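Long-range contacts in 2-oxoadipate dioxygenase/decarboxylase (Pseudomonas putida, PDB 6W1H), which catalyses the iron-dependent decarboxylation and hydroxylation of 2-oxoadipate to D-2-hydroxyglutarate, a step of D-lysine catabolism: residues I73-A78 with T130-L135; E68-I73 with I224-P229; F292-Q297 with V402-I407; A271-V276 with G286-R291. All blocks are in the same frame, centred on the assembly; numbering follows the deposited sequence.

Interaction 1: I73-A78 with T130-L135; sequences IRVGTA and TSLLRL. With OOG (2-oxoadipic acid), chain C.
The parallel pairing of strands 69-75 and 127-133 sets I73, R74 and V75 beside T130, S131 and L132, where R74, on the inner strand 69-75, receives the distal carboxylate of 2-oxoadipate. The backbone of S131 is used at both ends: S131 N donates to I73 O (3.0 Å) and S131 O accepts from V75 N (2.8 Å). One step on, L133 N bonds to V75 O.

R74 and S131 share the substrate face. The R74 chain leaves with CG anti to the carbonyl carbon and bends at chi2 (125°), which brings the guanidinium edge-on to the carboxylate. R74 NH2 donates to OOG O1 at 2.8 Å and R74 NE to OOG O2 at 3.2 Å, while R74 NH1 forms a salt bridge with D215. A water donates to I73 O and OOG O2 and accepts from S131 OG (2.6 Å), which also bonds to S110. A leucine in place of R74 would probably leave both the distal carboxylate and D215 without their cationic mate, consistent with the inferred role in specificity.

On the reverse face, I73 CG1 runs alongside T130 OG1 (3.7 Å), and the L132 methyl CD1 reaches T77 O (3.5 Å). Helix 78-90, N-capped by T77, covers this face through I84, L81 and F88, and strand 108-114 flanks strand 127-133.

Interaction 2: E68-I73 with I224-P229; sequences ERHGAI and INHLTP. With NI (nickel (II) ion), chain B; OOG (2-oxoadipic acid), chain C.
H70 and H226 both place CG between their own backbone N and carbonyl carbon (chi1 86° and 60°), and from neighbouring antiparallel strands this swings the two imidazoles onto one nickel ion. The rings meet rim to rim with planes 79° apart, and their NE2 atoms, 3.3 Å from each other, are held close by the shared metal. Nickel, which occupies the iron site here, lies 2.2 Å from H70 NE2 and 2.1 Å from H226 NE2. E294 OE1, OOG O3 and O5, and a water complete six ligands, the protein supplying a facial triad of two histidines and one carboxylate.

Second-shell groups fix both rings. H226 ND1 donates to a lone pair of N225 OD1 lying nearly in the ring plane (2.8 Å), while the A72 methyl sits over one face, A72 CB 3.4 Å from H226 CE1. For H70, ND1 bonds to E296, and T228 CB rests over the ring, 3.6 Å from its centroid. T228 OG1 hydrogen-bonds to E294 OE1, which is likely to steady a further metal ligand.

The strands are joined by a hydrogen-bonded pair between H70 and T228, with T228 N to H70 O at 2.8 Å, and N225 N reaches A72 O further along. L227 CD2 presses on G71 CA (3.6 Å), where a side chain at G71 would crowd the leucine methyl.

Strand 226-229 ends this sheet. Helices 9-27 and 29-48 cover the R69, L227 and P229 face, while strand 287-298 lies against H70 and T228 on the metal side.

Interaction 3: F292-Q297 with V402-I407; sequences FGEIEQ and VSAAGI. With NI (nickel (II) ion), chain B; OOG (2-oxoadipic acid), chain C.
F292 and A405 approach to 5.7 Å between CA atoms where strand 287-298 passes a loop; no hydrogen bond joins the two segments directly. The loop folds as a type I beta turn from S403 to G406, closed by G406 N to S403 O, and G406 leaves it with positive phi (67°).

The F292 ring lies obliquely on the turn, with A405 CA off-centre at 4.2 Å from the ring centroid and F292 CD1 3.7 Å from A405 CB. An alanine in place of F292 would probably uncover A405 and leave this part of the turn freer to shift. Deeper in, E294 extends with CG anti to the backbone N (chi1 -178°), carrying OE1 to the nickel at 2.0 Å. E294 OE2, 3.2 Å from the nickel ion, does not ligate; it hydrogen-bonds to Q266 and touches A404 CB (3.6 Å).

From the turn side, V402 N donates almost straight (171°) to OOG O4 at 3.0 Å. S403 OG donates to OOG O1 at 2.9 Å and accepts from I407 N, which fixes the hydroxyl.

Strand and turn meet directly by apolar packing and are joined further through metal and substrate. E294 supplies the carboxylate ligand, and the loop binds one oxygen of each substrate carboxylate, an arrangement that should hold the chain of 2-oxoadipate at both ends while its oxo-acid end chelates the ion.

Interaction 4: A271-V276 with G286-R291; sequences ALQETV and GSHTAR
R291 O accepts from two successive backbone donors, A271 N at 2.8 Å and L272 N at 3.1 Å, the signature of a classic beta bulge in the hairpin of strands 264-276 and 287-298. R291 N returns a nearly straight bond (175°) to L272 O. E274 and T289 exchange N-H...O bonds in both directions, and V276 N reaches S287 O from above the carbonyl plane.

E274 and R291 run side by side, E274 CG 3.8 Å from R291 CD, yet their charged atoms stay apart, E274 OE1 and R291 NH1 being bridged by a water. E274 OE2 instead takes T275 N (2.9 Å), while R291 has a salt bridge to E27 and a bond to I224 O.

On the other face, the Q273 side chain crosses H288, placing Q273 NE2 3.3 Å from H288 CB; the amide and ring planes are only 12° apart. Q273 OE1 is buried against A290 CB with no polar partner in the model. T275 CG2 lies 3.5 Å from H288 ND1, and H288 NE2 hydrogen-bonds to E285.

Backbone bonds thus carry most of the pairing, and the charge of R291 is probably balanced mainly by E27, E274 being linked through water.

In the fold
From the N terminus, residues 68-73 open interaction 2 and run through I73 into interaction 1. Interaction 1 closes at 130-135, well before 224-229 closes interaction 2, so the smaller loop nests within the larger and both build the same mixed sheet around strand 69-75. The hairpin of interaction 4 then forms locally, tied back to interaction 2 through I224 and R291. Its second strand continues directly into 292-297, where interaction 3 opens; that loop closes at 402-407. None of the four cross. Interactions 2 and 3 meet at the nickel ion, and interactions 1, 2 and 3 surround the substrate, joining sheet, hairpin and late loop.

Interaction 1: I73-A78 with T130-L135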
loop_
_atom_site.group_PDB
_atom_site.type_symbol
_atom_site.label_atom_id
_atom_site.label_comp_id
_atom_site.label_asym_id
_atom_site.label_seq_id
_atom_site.Cartn_x
_atom_site.Cartn_y
_atom_site.Cartn_z
ATOM N N ILE A 73 3.940 8.399 -0.278
ATOM C CA ILE A 73 4.424 9.735 -0.579
ATOM C C ILE A 73 3.457 10.741 0.014
ATOM O O ILE A 73 2.300 10.429 0.308
ATOM C CB ILE A 73 4.584 10.000 -2.090
ATOM C CG1 ILE A 73 3.242 9.868 -2.803
ATOM C CG2 ILE A 73 5.602 9.056 -2.676
ATOM C CD1 ILE A 73 3.285 10.253 -4.266
ATOM N N ARG A 74 3.951 11.970 0.167
ATOM C CA ARG A 74 3.163 13.092 0.660
ATOM C C ARG A 74 3.353 14.281 -0.268
ATOM O O ARG A 74 4.479 14.584 -0.659
ATOM C CB ARG A 74 3.585 13.485 2.065
ATOM C CG ARG A 74 3.418 12.393 3.087
ATOM C CD ARG A 74 4.699 12.130 3.797
ATOM N NE ARG A 74 4.540 11.181 4.900
ATOM C CZ ARG A 74 5.262 11.206 6.007
ATOM N NH1 ARG A 74 6.215 12.110 6.158
ATOM N NH2 ARG A 74 5.040 10.319 6.951
ATOM N N VAL A 75 2.251 14.925 -0.650
ATOM C CA VAL A 75 2.289 16.117 -1.490
ATOM C C VAL A 75 1.684 17.284 -0.706
ATOM O O VAL A 75 0.999 17.099 0.300
ATOM C CB VAL A 75 1.584 15.920 -2.847
ATOM C CG1 VAL A 75 2.326 14.890 -3.695
ATOM C CG2 VAL A 75 0.127 15.525 -2.650
ATOM N N GLY A 76 1.933 18.497 -1.198
ATOM C CA GLY A 76 1.619 19.698 -0.451
ATOM C C GLY A 76 0.507 20.576 -0.976
ATOM O O GLY A 76 0.038 21.449 -0.251
ATOM N N THR A 77 0.087 20.391 -2.224
ATOM C CA THR A 77 -0.946 21.246 -2.784
ATOM C C THR A 77 -1.948 20.419 -3.587
ATOM O O THR A 77 -1.646 19.322 -4.063
ATOM C CB THR A 77 -0.375 22.333 -3.725
ATOM O OG1 THR A 77 0.061 21.703 -4.943
ATOM C CG2 THR A 77 0.757 23.111 -3.070
ATOM N N ALA A 78 -3.144 20.990 -3.777
ATOM C CA ALA A 78 -4.151 20.358 -4.618
ATOM C C ALA A 78 -3.634 20.141 -6.034
ATOM O O ALA A 78 -3.896 19.099 -6.641
ATOM C CB ALA A 78 -5.422 21.203 -4.618
ATOM N N THR A 130 -0.905 7.958 -1.118
ATOM C CA THR A 130 -0.577 9.351 -1.396
ATOM C C THR A 130 -1.378 10.273 -0.483
ATOM O O THR A 130 -2.616 10.295 -0.532
ATOM C CB THR A 130 -0.867 9.668 -2.862
ATOM O OG1 THR A 130 -0.138 8.771 -3.699
ATOM C CG2 THR A 130 -0.475 11.092 -3.157
ATOM N N SER A 131 -0.667 11.024 0.346
ATOM C CA SER A 131 -1.280 11.937 1.300
ATOM C C SER A 131 -1.135 13.377 0.834
ATOM O O SER A 131 -0.082 13.773 0.314
ATOM C CB SER A 131 -0.611 11.792 2.664
ATOM O OG SER A 131 -0.881 10.527 3.214
ATOM N N LEU A 132 -2.188 14.164 1.045
ATOM C CA LEU A 132 -2.171 15.602 0.789
ATOM C C LEU A 132 -2.193 16.332 2.122
ATOM O O LEU A 132 -3.119 16.130 2.920
ATOM C CB LEU A 132 -3.370 16.021 -0.061
ATOM C CG LEU A 132 -3.684 17.516 -0.155
ATOM C CD1 LEU A 132 -2.519 18.282 -0.802
ATOM C CD2 LEU A 132 -4.985 17.766 -0.913
ATOM N N LEU A 133 -1.183 17.172 2.350
ATOM C CA LEU A 133 -1.108 17.989 3.552
ATOM C C LEU A 133 -2.207 19.039 3.523
ATOM O O LEU A 133 -2.480 19.640 2.480
ATOM C CB LEU A 133 0.260 18.674 3.619
ATOM C CG LEU A 133 0.575 19.590 4.799
ATOM C CD1 LEU A 133 0.497 18.841 6.118
ATOM C CD2 LEU A 133 1.948 20.236 4.620
ATOM N N ARG A 134 -2.861 19.236 4.670
ATOM C CA ARG A 134 -3.958 20.190 4.805
ATOM C C ARG A 134 -3.426 21.387 5.591
ATOM O O ARG A 134 -3.429 21.394 6.819
ATOM C CB ARG A 134 -5.147 19.557 5.503
ATOM C CG ARG A 134 -5.715 18.345 4.768
ATOM C CD ARG A 134 -7.010 17.850 5.412
ATOM N NE ARG A 134 -8.037 18.883 5.389
ATOM C CZ ARG A 134 -9.151 18.843 6.114
ATOM N NH1 ARG A 134 -9.386 17.812 6.917
ATOM N NH2 ARG A 134 -10.029 19.833 6.030
ATOM N N LEU A 135 -2.988 22.419 4.867
ATOM C CA LEU A 135 -2.356 23.559 5.522
ATOM C C LEU A 135 -3.341 24.318 6.406
ATOM O O LEU A 135 -2.921 24.977 7.369
ATOM C CB LEU A 135 -1.748 24.495 4.483
ATOM C CG LEU A 135 -0.520 23.963 3.737
ATOM C CD1 LEU A 135 -0.026 24.991 2.728
ATOM C CD2 LEU A 135 0.601 23.605 4.704
HETATM C C2 OOG C . 2.140 6.336 5.925
HETATM C C3 OOG C . 1.282 6.129 4.687
HETATM C C4 OOG C . 0.437 4.869 4.821
HETATM C C6 OOG C . 0.793 2.274 5.051
HETATM O O4 OOG C . -0.386 2.170 5.538
HETATM O O3 OOG C . 1.591 1.288 4.969
HETATM C C5 OOG C . 1.281 3.613 4.540
HETATM C C1 OOG C . 2.796 7.730 5.931
HETATM O O1 OOG C . 3.368 8.112 6.903
HETATM O O2 OOG C . 2.741 8.578 4.821
HETATM O O5 OOG C . 2.295 3.624 3.921
HETATM O O HOH W 1 1.270 9.149 2.616
#

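Interaction 2: E68-I73 with I224-P229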
loop_
_atom_site.group_PDB
_atom_site.type_symbol
_atom_site.label_atom_id
_atom_site.label_comp_id
_atom_site.label_asym_id
_atom_site.label_seq_id
_atom_site.Cartn_x
_atom_site.Cartn_y
_atom_site.Cartn_z
ATOM N N GLU A 68 6.329 -7.494 -5.583
ATOM C CA GLU A 68 5.190 -6.771 -5.032
ATOM C C GLU A 68 5.640 -5.767 -3.984
ATOM O O GLU A 68 6.315 -6.133 -3.017
ATOM C CB GLU A 68 4.201 -7.772 -4.421
ATOM C CG GLU A 68 3.043 -7.113 -3.699
ATOM C CD GLU A 68 1.803 -8.000 -3.617
ATOM O OE1 GLU A 68 1.836 -9.145 -4.116
ATOM O OE2 GLU A 68 0.792 -7.552 -3.033
ATOM N N ARG A 69 5.241 -4.503 -4.171
ATOM C CA ARG A 69 5.623 -3.432 -3.265
ATOM C C ARG A 69 4.491 -2.419 -3.141
ATOM O O ARG A 69 3.628 -2.304 -4.013
ATOM C CB ARG A 69 6.857 -2.685 -3.792
ATOM C CG ARG A 69 8.164 -3.437 -3.652
ATOM C CD ARG A 69 9.241 -2.763 -4.466
ATOM N NE ARG A 69 8.979 -2.872 -5.894
ATOM C CZ ARG A 69 9.504 -3.809 -6.666
ATOM N NH1 ARG A 69 10.343 -4.721 -6.142
ATOM N NH2 ARG A 69 9.237 -3.845 -7.982
ATOM N N HIS A 70 4.544 -1.629 -2.071
ATOM C CA HIS A 70 3.807 -0.372 -1.969
ATOM C C HIS A 70 4.807 0.738 -1.676
ATOM O O HIS A 70 5.872 0.508 -1.115
ATOM C CB HIS A 70 2.609 -0.383 -0.997
ATOM C CG HIS A 70 2.918 -0.092 0.441
ATOM N ND1 HIS A 70 2.757 -1.038 1.431
ATOM C CD2 HIS A 70 3.247 1.057 1.078
ATOM C CE1 HIS A 70 3.026 -0.501 2.607
ATOM N NE2 HIS A 70 3.322 0.770 2.422
ATOM N N GLY A 71 4.491 1.927 -2.132
ATOM C CA GLY A 71 5.206 3.116 -1.748
ATOM C C GLY A 71 4.284 4.048 -0.998
ATOM O O GLY A 71 3.056 3.909 -1.078
ATOM N N ALA A 72 4.862 5.034 -0.311
ATOM C CA ALA A 72 4.091 6.071 0.350
ATOM C C ALA A 72 4.750 7.403 0.078
ATOM O O ALA A 72 5.973 7.521 0.198
ATOM C CB ALA A 72 4.037 5.840 1.859
ATOM N N ILE A 73 3.940 8.399 -0.278
ATOM C CA ILE A 73 4.424 9.735 -0.579
ATOM C C ILE A 73 3.457 10.741 0.014
ATOM O O ILE A 73 2.300 10.429 0.308
ATOM C CB ILE A 73 4.584 10.000 -2.090
ATOM C CG1 ILE A 73 3.242 9.868 -2.803
ATOM C CG2 ILE A 73 5.602 9.056 -2.676
ATOM C CD1 ILE A 73 3.285 10.253 -4.266
ATOM N N ILE A 224 10.355 9.353 -1.634
ATOM C CA ILE A 224 9.777 8.115 -1.128
ATOM C C ILE A 224 9.820 8.150 0.389
ATOM O O ILE A 224 10.902 8.241 0.984
ATOM C CB ILE A 224 10.560 6.903 -1.668
ATOM C CG1 ILE A 224 10.447 6.851 -3.177
ATOM C CG2 ILE A 224 10.055 5.605 -1.004
ATOM C CD1 ILE A 224 11.393 5.831 -3.825
ATOM N N ASN A 225 8.645 8.075 1.033
ATOM C CA ASN A 225 8.661 7.969 2.486
ATOM C C ASN A 225 9.099 6.576 2.897
ATOM O O ASN A 225 9.824 6.420 3.870
ATOM C CB ASN A 225 7.282 8.279 3.063
ATOM C CG ASN A 225 7.289 8.238 4.563
ATOM O OD1 ASN A 225 6.966 7.216 5.156
ATOM N ND2 ASN A 225 7.686 9.330 5.183
ATOM N N HIS A 226 8.647 5.555 2.181
ATOM C CA HIS A 226 9.166 4.211 2.286
ATOM C C HIS A 226 8.634 3.397 1.110
ATOM O O HIS A 226 7.660 3.779 0.454
ATOM C CB HIS A 226 8.781 3.581 3.609
ATOM C CG HIS A 226 7.309 3.481 3.834
ATOM N ND1 HIS A 226 6.592 4.492 4.428
ATOM C CD2 HIS A 226 6.411 2.516 3.523
ATOM C CE1 HIS A 226 5.324 4.132 4.538
ATOM N NE2 HIS A 226 5.180 2.944 3.976
ATOM N N LEU A 227 9.321 2.307 0.822
ATOM C CA LEU A 227 8.842 1.257 -0.061
ATOM C C LEU A 227 8.770 -0.012 0.763
ATOM O O LEU A 227 9.712 -0.335 1.477
ATOM C CB LEU A 227 9.752 1.016 -1.239
ATOM C CG LEU A 227 9.861 1.956 -2.384
ATOM C CD1 LEU A 227 10.760 1.304 -3.447
ATOM C CD2 LEU A 227 8.519 2.289 -2.948
ATOM N N THR A 228 7.665 -0.727 0.666
ATOM C CA THR A 228 7.415 -1.889 1.507
ATOM C C THR A 228 7.270 -3.123 0.643
ATOM O O THR A 228 6.347 -3.173 -0.188
ATOM C CB THR A 228 6.118 -1.654 2.289
ATOM O OG1 THR A 228 6.307 -0.463 3.037
ATOM C CG2 THR A 228 5.791 -2.826 3.194
ATOM N N PRO A 229 8.126 -4.132 0.814
ATOM C CA PRO A 229 7.934 -5.413 0.129
ATOM C C PRO A 229 6.931 -6.273 0.882
ATOM O O PRO A 229 6.595 -6.028 2.036
ATOM C CB PRO A 229 9.339 -6.044 0.170
ATOM C CG PRO A 229 9.970 -5.490 1.404
ATOM C CD PRO A 229 9.357 -4.127 1.642
HETATM NI NI NI B . 3.449 1.880 4.326
HETATM C C2 OOG C . 2.140 6.336 5.925
HETATM C C3 OOG C . 1.282 6.129 4.687
HETATM C C4 OOG C . 0.437 4.869 4.821
HETATM C C6 OOG C . 0.793 2.274 5.051
HETATM O O4 OOG C . -0.386 2.170 5.538
HETATM O O3 OOG C . 1.591 1.288 4.969
HETATM C C5 OOG C . 1.281 3.613 4.540
HETATM C C1 OOG C . 2.796 7.730 5.931
HETATM O O1 OOG C . 3.368 8.112 6.903
HETATM O O2 OOG C . 2.741 8.578 4.821
HETATM O O5 OOG C . 2.295 3.624 3.921
HETATM O O HOH W 2 3.494 2.924 6.530
#

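Interaction 3: F292-Q297 with V402-I407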
loop_
_atom_site.group_PDB
_atom_site.type_symbol
_atom_site.label_atom_id
_atom_site.label_comp_id
_atom_site.label_asym_id
_atom_site.label_seq_id
_atom_site.Cartn_x
_atom_site.Cartn_y
_atom_site.Cartn_z
ATOM N N PHE A 292 12.501 5.760 7.606
ATOM C CA PHE A 292 12.023 4.526 8.195
ATOM C C PHE A 292 11.628 3.537 7.114
ATOM O O PHE A 292 11.164 3.916 6.037
ATOM C CB PHE A 292 10.840 4.789 9.124
ATOM C CG PHE A 292 11.210 5.573 10.343
ATOM C CD1 PHE A 292 11.196 6.955 10.327
ATOM C CD2 PHE A 292 11.586 4.929 11.499
ATOM C CE1 PHE A 292 11.565 7.684 11.443
ATOM C CE2 PHE A 292 11.957 5.656 12.631
ATOM C CZ PHE A 292 11.941 7.028 12.594
ATOM N N GLY A 293 11.867 2.258 7.394
ATOM C CA GLY A 293 11.479 1.172 6.527
ATOM C C GLY A 293 10.282 0.420 7.097
ATOM O O GLY A 293 9.867 0.610 8.240
ATOM N N GLU A 294 9.744 -0.479 6.272
ATOM C CA GLU A 294 8.535 -1.195 6.624
ATOM C C GLU A 294 8.488 -2.538 5.918
ATOM O O GLU A 294 9.097 -2.746 4.865
ATOM C CB GLU A 294 7.349 -0.330 6.196
ATOM C CG GLU A 294 5.960 -0.860 6.519
ATOM C CD GLU A 294 4.922 0.185 6.237
ATOM O OE1 GLU A 294 4.522 0.319 5.069
ATOM O OE2 GLU A 294 4.561 0.919 7.155
ATOM N N ILE A 295 7.738 -3.453 6.515
ATOM C CA ILE A 295 7.498 -4.776 5.963
ATOM C C ILE A 295 6.033 -5.097 6.206
ATOM O O ILE A 295 5.467 -4.731 7.241
ATOM C CB ILE A 295 8.439 -5.817 6.617
ATOM C CG1 ILE A 295 8.224 -7.204 6.031
ATOM C CG2 ILE A 295 8.274 -5.835 8.146
ATOM C CD1 ILE A 295 8.574 -7.309 4.570
ATOM N N GLU A 296 5.416 -5.767 5.247
ATOM C CA GLU A 296 4.022 -6.148 5.391
ATOM C C GLU A 296 3.771 -7.561 4.892
ATOM O O GLU A 296 4.520 -8.094 4.084
ATOM C CB GLU A 296 3.074 -5.149 4.706
ATOM C CG GLU A 296 3.053 -5.210 3.203
ATOM C CD GLU A 296 2.310 -4.026 2.577
ATOM O OE1 GLU A 296 1.671 -3.236 3.299
ATOM O OE2 GLU A 296 2.375 -3.882 1.361
ATOM N N GLN A 297 2.705 -8.168 5.425
ATOM C CA GLN A 297 2.158 -9.430 4.955
ATOM C C GLN A 297 0.696 -9.159 4.628
ATOM O O GLN A 297 -0.024 -8.593 5.460
ATOM C CB GLN A 297 2.232 -10.473 6.080
ATOM C CG GLN A 297 1.744 -11.865 5.659
ATOM C CD GLN A 297 1.620 -12.831 6.807
ATOM O OE1 GLN A 297 2.373 -12.751 7.783
ATOM N NE2 GLN A 297 0.715 -13.779 6.685
ATOM N N VAL A 402 -1.218 2.538 8.377
ATOM C CA VAL A 402 -0.202 2.560 9.447
ATOM C C VAL A 402 0.934 3.454 8.951
ATOM O O VAL A 402 1.107 3.624 7.845
ATOM C CB VAL A 402 0.277 1.131 9.782
ATOM C CG1 VAL A 402 0.988 0.440 8.630
ATOM C CG2 VAL A 402 1.145 1.087 11.035
ATOM N N SER A 403 1.634 4.097 9.833
ATOM C CA SER A 403 2.744 4.978 9.491
ATOM C C SER A 403 4.049 4.370 9.981
ATOM O O SER A 403 4.236 4.180 11.192
ATOM C CB SER A 403 2.551 6.371 10.102
ATOM O OG SER A 403 3.537 7.285 9.626
ATOM N N ALA A 404 4.955 4.088 9.043
ATOM C CA ALA A 404 6.269 3.582 9.428
ATOM C C ALA A 404 7.039 4.593 10.265
ATOM O O ALA A 404 7.823 4.202 11.140
ATOM C CB ALA A 404 7.080 3.203 8.188
ATOM N N ALA A 405 6.838 5.886 10.008
ATOM C CA ALA A 405 7.524 6.945 10.731
ATOM C C ALA A 405 6.783 7.364 11.992
ATOM O O ALA A 405 7.200 8.323 12.639
ATOM C CB ALA A 405 7.733 8.159 9.818
ATOM N N GLY A 406 5.700 6.676 12.344
ATOM C CA GLY A 406 4.959 6.987 13.557
ATOM C C GLY A 406 4.269 8.331 13.542
ATOM O O GLY A 406 4.284 9.040 14.555
ATOM N N ILE A 407 3.657 8.703 12.418
ATOM C CA ILE A 407 3.002 10.003 12.331
ATOM C C ILE A 407 1.583 9.941 12.895
ATOM O O ILE A 407 1.129 10.885 13.554
ATOM C CB ILE A 407 3.023 10.519 10.882
ATOM C CG1 ILE A 407 4.461 10.664 10.374
ATOM C CG2 ILE A 407 2.299 11.860 10.781
ATOM C CD1 ILE A 407 5.316 11.620 11.181
HETATM NI NI NI B . 3.449 1.880 4.326
HETATM C C2 OOG C . 2.140 6.336 5.925
HETATM C C3 OOG C . 1.282 6.129 4.687
HETATM C C4 OOG C . 0.437 4.869 4.821
HETATM C C6 OOG C . 0.793 2.274 5.051
HETATM O O4 OOG C . -0.386 2.170 5.538
HETATM O O3 OOG C . 1.591 1.288 4.969
HETATM C C5 OOG C . 1.281 3.613 4.540
HETATM C C1 OOG C . 2.796 7.730 5.931
HETATM O O1 OOG C . 3.368 8.112 6.903
HETATM O O2 OOG C . 2.741 8.578 4.821
HETATM O O5 OOG C . 2.295 3.624 3.921
HETATM O O HOH W 2 3.494 2.924 6.530
#

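Interaction 4: A271-V276 with G286-R291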
loop_
_atom_site.group_PDB
_atom_site.type_symbol
_atom_site.label_atom_id
_atom_site.label_comp_id
_atom_site.label_asym_id
_atom_site.label_seq_id
_atom_site.Cartn_x
_atom_site.Cartn_y
_atom_site.Cartn_z
ATOM N N ALA A 271 15.679 2.903 9.033
ATOM C CA ALA A 271 16.403 2.461 7.848
ATOM C C ALA A 271 17.645 3.282 7.543
ATOM O O ALA A 271 18.647 2.729 7.069
ATOM C CB ALA A 271 15.461 2.482 6.643
ATOM N N LEU A 272 17.616 4.586 7.795
ATOM C CA LEU A 272 18.776 5.411 7.492
ATOM C C LEU A 272 18.672 6.744 8.209
ATOM O O LEU A 272 17.602 7.333 8.273
ATOM C CB LEU A 272 18.896 5.633 5.977
ATOM C CG LEU A 272 20.195 6.282 5.510
ATOM C CD1 LEU A 272 21.359 5.336 5.646
ATOM C CD2 LEU A 272 20.073 6.726 4.058
ATOM N N GLN A 273 19.789 7.214 8.751
ATOM C CA GLN A 273 19.874 8.574 9.254
ATOM C C GLN A 273 20.410 9.452 8.134
ATOM O O GLN A 273 21.541 9.261 7.678
ATOM C CB GLN A 273 20.793 8.645 10.470
ATOM C CG GLN A 273 20.740 9.975 11.199
ATOM C CD GLN A 273 19.395 10.249 11.840
ATOM O OE1 GLN A 273 18.471 9.437 11.764
ATOM N NE2 GLN A 273 19.279 11.408 12.488
ATOM N N GLU A 274 19.603 10.404 7.684
ATOM C CA GLU A 274 19.970 11.275 6.574
ATOM C C GLU A 274 20.348 12.663 7.077
ATOM O O GLU A 274 19.980 13.075 8.179
ATOM C CB GLU A 274 18.822 11.389 5.571
ATOM C CG GLU A 274 18.965 10.471 4.366
ATOM C CD GLU A 274 20.183 10.792 3.518
ATOM O OE1 GLU A 274 20.513 9.997 2.614
ATOM O OE2 GLU A 274 20.834 11.830 3.767
ATOM N N THR A 275 21.101 13.378 6.247
ATOM C CA THR A 275 21.510 14.748 6.520
ATOM C C THR A 275 20.741 15.691 5.606
ATOM O O THR A 275 20.441 15.349 4.458
ATOM C CB THR A 275 23.011 14.919 6.273
ATOM O OG1 THR A 275 23.360 14.311 5.021
ATOM C CG2 THR A 275 23.808 14.258 7.386
ATOM N N VAL A 276 20.401 16.864 6.130
ATOM C CA VAL A 276 19.690 17.897 5.387
ATOM C C VAL A 276 20.565 19.142 5.375
ATOM O O VAL A 276 21.043 19.578 6.430
ATOM C CB VAL A 276 18.323 18.203 6.024
ATOM C CG1 VAL A 276 17.560 19.229 5.185
ATOM C CG2 VAL A 276 17.521 16.933 6.183
ATOM N N GLY A 286 24.604 20.471 9.029
ATOM C CA GLY A 286 23.197 20.482 8.708
ATOM C C GLY A 286 22.399 19.548 9.598
ATOM O O GLY A 286 22.943 18.664 10.255
ATOM N N SER A 287 21.085 19.753 9.614
ATOM C CA SER A 287 20.221 18.936 10.446
ATOM C C SER A 287 20.232 17.489 9.955
ATOM O O SER A 287 20.810 17.156 8.917
ATOM C CB SER A 287 18.797 19.489 10.438
ATOM O OG SER A 287 18.799 20.907 10.380
ATOM N N HIS A 288 19.591 16.617 10.732
ATOM C CA HIS A 288 19.494 15.201 10.409
ATOM C C HIS A 288 18.040 14.769 10.497
ATOM O O HIS A 288 17.265 15.318 11.284
ATOM C CB HIS A 288 20.341 14.354 11.360
ATOM C CG HIS A 288 21.788 14.734 11.375
ATOM N ND1 HIS A 288 22.757 14.004 10.718
ATOM C CD2 HIS A 288 22.433 15.770 11.964
ATOM C CE1 HIS A 288 23.936 14.570 10.907
ATOM N NE2 HIS A 288 23.767 15.647 11.655
ATOM N N THR A 289 17.677 13.782 9.672
ATOM C CA THR A 289 16.310 13.286 9.625
ATOM C C THR A 289 16.348 11.793 9.333
ATOM O O THR A 289 17.152 11.326 8.525
ATOM C CB THR A 289 15.480 14.039 8.579
ATOM O OG1 THR A 289 14.098 13.717 8.756
ATOM C CG2 THR A 289 15.907 13.687 7.159
ATOM N N ALA A 290 15.474 11.053 9.994
ATOM C CA ALA A 290 15.467 9.602 9.878
ATOM C C ALA A 290 14.520 9.159 8.770
ATOM O O ALA A 290 13.424 9.707 8.617
ATOM C CB ALA A 290 15.032 8.963 11.200
ATOM N N ARG A 291 14.966 8.182 7.987
ATOM C CA ARG A 291 14.124 7.471 7.028
ATOM C C ARG A 291 13.784 6.106 7.617
ATOM O O ARG A 291 14.667 5.396 8.107
ATOM C CB ARG A 291 14.861 7.311 5.695
ATOM C CG ARG A 291 15.332 8.628 5.097
ATOM C CD ARG A 291 15.795 8.479 3.660
ATOM N NE ARG A 291 14.668 8.267 2.750
ATOM C CZ ARG A 291 14.777 8.137 1.433
ATOM N NH1 ARG A 291 15.958 8.167 0.844
ATOM N NH2 ARG A 291 13.684 7.992 0.700
HETATM O O HOH W 3 18.893 8.221 1.269
#